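Local coordinates for archaeal Sm-like protein AF-Sm2 (Archaeoglobus fulgidus, PDB 1LJO) that probably binds RNA as a member of the Sm-like family and assembles with five further copies of itself into a six-subunit complex, at residues N41-N46 against E61-G66. Sequence-based numbering, arbitrary orientation.
With ACY (acetic acid), chain E.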
ATOM      1  N   ASN A  41       6.151  -8.587  -9.642  1.00 14.05           N
ATOM      2  CA  ASN A  41       4.918  -9.347  -9.793  1.00 14.62           C
ATOM      3  C   ASN A  41       5.501 -10.741  -9.997  1.00 14.43           C
ATOM      4  O   ASN A  41       6.580 -10.872 -10.571  1.00 12.23           O
ATOM      5  CB  ASN A  41       4.147  -8.926 -11.043  1.00 11.91           C
ATOM      6  CG  ASN A  41       3.526  -7.555 -10.902  1.00 15.14           C
ATOM      7  OD1 ASN A  41       2.906  -7.252  -9.883  1.00 11.61           O
ATOM      8  ND2 ASN A  41       3.686  -6.717 -11.925  1.00 11.10           N
ATOM      9  N   LEU A  42       4.817 -11.776  -9.523  1.00 12.68           N
ATOM     10  CA  LEU A  42       5.336 -13.126  -9.666  1.00 14.27           C
ATOM     11  C   LEU A  42       4.333 -14.074 -10.309  1.00 14.90           C
ATOM     12  O   LEU A  42       3.137 -14.022 -10.020  1.00 14.11           O
ATOM     13  CB  LEU A  42       5.725 -13.693  -8.292  1.00 14.12           C
ATOM     14  CG  LEU A  42       6.607 -12.848  -7.370  1.00 15.28           C
ATOM     15  CD1 LEU A  42       6.690 -13.519  -6.005  1.00 14.57           C
ATOM     16  CD2 LEU A  42       7.996 -12.671  -7.977  1.00 15.18           C
ATOM     17  N   TYR A  43       4.833 -14.941 -11.181  1.00 14.49           N
ATOM     18  CA  TYR A  43       4.000 -15.943 -11.820  1.00 11.72           C
ATOM     19  C   TYR A  43       4.548 -17.301 -11.403  1.00 12.35           C
ATOM     20  O   TYR A  43       5.655 -17.682 -11.786  1.00 12.43           O
ATOM     21  CB  TYR A  43       4.014 -15.796 -13.346  1.00  8.99           C
ATOM     22  CG  TYR A  43       3.359 -16.951 -14.086  1.00 12.05           C
ATOM     23  CD1 TYR A  43       2.246 -17.606 -13.559  1.00 13.25           C
ATOM     24  CD2 TYR A  43       3.853 -17.386 -15.314  1.00 13.38           C
ATOM     25  CE1 TYR A  43       1.643 -18.665 -14.233  1.00 17.56           C
ATOM     26  CE2 TYR A  43       3.258 -18.443 -15.997  1.00 15.44           C
ATOM     27  CZ  TYR A  43       2.155 -19.080 -15.448  1.00 17.83           C
ATOM     28  OH  TYR A  43       1.578 -20.147 -16.101  1.00 17.24           O
ATOM     29  N   LEU A  44       3.769 -18.009 -10.594  1.00 11.88           N
ATOM     30  CA  LEU A  44       4.154 -19.325 -10.102  1.00 12.68           C
ATOM     31  C   LEU A  44       3.298 -20.401 -10.749  1.00 10.41           C
ATOM     32  O   LEU A  44       2.134 -20.166 -11.069  1.00 14.24           O
ATOM     33  CB  LEU A  44       3.959 -19.409  -8.584  1.00 14.22           C
ATOM     34  CG  LEU A  44       4.677 -18.399  -7.687  1.00 17.86           C
ATOM     35  CD1 LEU A  44       4.411 -18.742  -6.226  1.00 15.18           C
ATOM     36  CD2 LEU A  44       6.164 -18.430  -7.977  1.00 18.92           C
ATOM     37  N   THR A  45       3.881 -21.575 -10.945  1.00  9.36           N
ATOM     38  CA  THR A  45       3.155 -22.703 -11.509  1.00  9.49           C
ATOM     39  C   THR A  45       3.305 -23.836 -10.505  1.00 12.47           C
ATOM     40  O   THR A  45       4.229 -23.817  -9.688  1.00 13.56           O
ATOM     41  CB  THR A  45       3.732 -23.149 -12.865  1.00 10.31           C
ATOM     42  OG1 THR A  45       5.122 -23.454 -12.718  1.00 13.74           O
ATOM     43  CG2 THR A  45       3.551 -22.041 -13.917  1.00 12.90           C
ATOM     44  N   ASN A  46       2.391 -24.801 -10.554  1.00 11.09           N
ATOM     45  CA  ASN A  46       2.426 -25.940  -9.644  1.00 11.16           C
ATOM     46  C   ASN A  46       2.453 -25.441  -8.194  1.00 12.84           C
ATOM     47  O   ASN A  46       3.033 -26.076  -7.314  1.00 14.48           O
ATOM     48  CB  ASN A  46       3.674 -26.776  -9.944  1.00 12.47           C
ATOM     49  CG  ASN A  46       3.820 -27.079 -11.428  1.00 13.81           C
ATOM     50  OD1 ASN A  46       3.064 -27.865 -11.984  1.00 12.92           O
ATOM     51  ND2 ASN A  46       4.784 -26.430 -12.079  1.00 15.15           N
ATOM     52  N   GLU A  61      -1.527 -22.741 -11.232  1.00 11.35           N
ATOM     53  CA  GLU A  61      -1.011 -21.486 -11.771  1.00 14.34           C
ATOM     54  C   GLU A  61      -1.581 -20.269 -11.046  1.00 12.24           C
ATOM     55  O   GLU A  61      -2.795 -20.133 -10.918  1.00 10.89           O
ATOM     56  CB  GLU A  61      -1.355 -21.358 -13.257  1.00 16.30           C
ATOM     57  CG  GLU A  61      -0.845 -22.476 -14.138  1.00 17.55           C
ATOM     58  CD  GLU A  61      -1.095 -22.194 -15.609  1.00 22.60           C
ATOM     59  OE1 GLU A  61      -2.254 -21.908 -15.974  1.00 20.88           O
ATOM     60  OE2 GLU A  61      -0.135 -22.261 -16.401  1.00 25.49           O
ATOM     61  N   ILE A  62      -0.712 -19.381 -10.572  1.00 11.62           N
ATOM     62  CA  ILE A  62      -1.182 -18.167  -9.901  1.00 11.62           C
ATOM     63  C   ILE A  62      -0.251 -16.997 -10.176  1.00 12.85           C
ATOM     64  O   ILE A  62       0.938 -17.180 -10.411  1.00 11.49           O
ATOM     65  CB  ILE A  62      -1.267 -18.322  -8.361  1.00 11.98           C
ATOM     66  CG1 ILE A  62       0.103 -18.710  -7.801  1.00 15.00           C
ATOM     67  CG2 ILE A  62      -2.326 -19.356  -7.983  1.00 15.73           C
ATOM     68  CD1 ILE A  62       0.158 -18.724  -6.282  1.00 15.99           C
ATOM     69  N   VAL A  63      -0.807 -15.793 -10.139  1.00 12.59           N
ATOM     70  CA  VAL A  63      -0.030 -14.582 -10.346  1.00 12.70           C
ATOM     71  C   VAL A  63      -0.125 -13.759  -9.065  1.00 12.11           C
ATOM     72  O   VAL A  63      -1.226 -13.459  -8.593  1.00 12.86           O
ATOM     73  CB  VAL A  63      -0.580 -13.757 -11.527  1.00 13.16           C
ATOM     74  CG1 VAL A  63       0.081 -12.389 -11.562  1.00 12.01           C
ATOM     75  CG2 VAL A  63      -0.343 -14.509 -12.837  1.00 11.50           C
ATOM     76  N   LEU A  64       1.026 -13.410  -8.499  1.00 11.28           N
ATOM     77  CA  LEU A  64       1.065 -12.623  -7.268  1.00 10.77           C
ATOM     78  C   LEU A  64       1.407 -11.165  -7.580  1.00 13.62           C
ATOM     79  O   LEU A  64       2.340 -10.885  -8.334  1.00 14.37           O
ATOM     80  CB  LEU A  64       2.097 -13.217  -6.301  1.00 13.71           C
ATOM     81  CG  LEU A  64       1.900 -14.707  -5.965  1.00 15.56           C
ATOM     82  CD1 LEU A  64       2.980 -15.179  -4.991  1.00 14.13           C
ATOM     83  CD2 LEU A  64       0.522 -14.914  -5.367  1.00 15.63           C
ATOM     84  N   ARG A  65       0.639 -10.240  -7.007  1.00 12.50           N
ATOM     85  CA  ARG A  65       0.864  -8.815  -7.233  1.00 12.04           C
ATOM     86  C   ARG A  65       2.096  -8.351  -6.458  1.00 12.71           C
ATOM     87  O   ARG A  65       2.161  -8.495  -5.242  1.00  9.50           O
ATOM     88  CB  ARG A  65      -0.360  -8.015  -6.790  1.00 11.52           C
ATOM     89  CG  ARG A  65      -0.287  -6.535  -7.091  1.00 15.06           C
ATOM     90  CD  ARG A  65      -0.308  -6.282  -8.591  1.00 16.75           C
ATOM     91  NE  ARG A  65      -0.340  -4.857  -8.899  1.00 21.45           N
ATOM     92  CZ  ARG A  65       0.735  -4.082  -8.996  1.00 24.46           C
ATOM     93  NH1 ARG A  65       1.945  -4.596  -8.809  1.00 27.58           N
ATOM     94  NH2 ARG A  65       0.596  -2.794  -9.283  1.00 24.35           N
ATOM     95  N   GLY A  66       3.058  -7.784  -7.178  1.00  9.02           N
ATOM     96  CA  GLY A  66       4.295  -7.326  -6.568  1.00  9.34           C
ATOM     97  C   GLY A  66       4.233  -6.420  -5.348  1.00 11.68           C
ATOM     98  O   GLY A  66       4.970  -6.635  -4.384  1.00 13.98           O
TER
HETATM   99  C   ACY E 203      -4.175 -24.423 -13.473  1.00 30.72           C
HETATM  100  O   ACY E 203      -3.148 -24.294 -12.681  1.00 27.32           O
HETATM  101  OXT ACY E 203      -5.265 -23.747 -13.450  1.00 34.61           O
HETATM  102  CH3 ACY E 203      -3.998 -25.514 -14.513  1.00 26.21           C
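L42 and L64, like L44 and I62, face each other as hydrogen-bonded pairs of two antiparallel strands whose axes approach to 4.7 Å. Four backbone bonds, 2.7 to 3.0 Å between nitrogen and oxygen, define the register: L64 N to L42 O and its return from L42 N to L64 O, then L44 N to I62 O and I62 N to L44 O. Between them Y43 and V63 form a non-hydrogen-bonded pair, which places the tyrosine on the sheet face away from the leucines.

Because Y43 holds CG anti to its backbone N (chi1 170°), the ring lies along the partner strand, and it can be followed outward. From CB the chain passes through CG to CD1, where the ring edge meets I62 O in plane at 3.4 Å and which also touches V63 CG2; CE1 passes E61 CB; the terminal OH comes to 2.7 Å from E61 OE2, the carboxylate plane being turned 64° from the ring. On the other face L44 CD1 touches L64 CD1 at 4.0 Å.

At the far end N41 OD1 accepts a nearly straight bond from G66 N (2.8 Å, 170° at the hydrogen) and a weak, bent one from R65 NH1. Its ND2 is bonded to D37, so both ends of the amide are engaged and its rotation is fixed. R65 itself reaches Y39 O and G66 O of the second subunit through weak bonds, while V63 and L64 pair with a strand of that chain. Strand 62-64 therefore joins strand 42-44 to the neighbouring subunit, the edge-strand pairing by which Sm folds, small curled antiparallel sheets, close into rings.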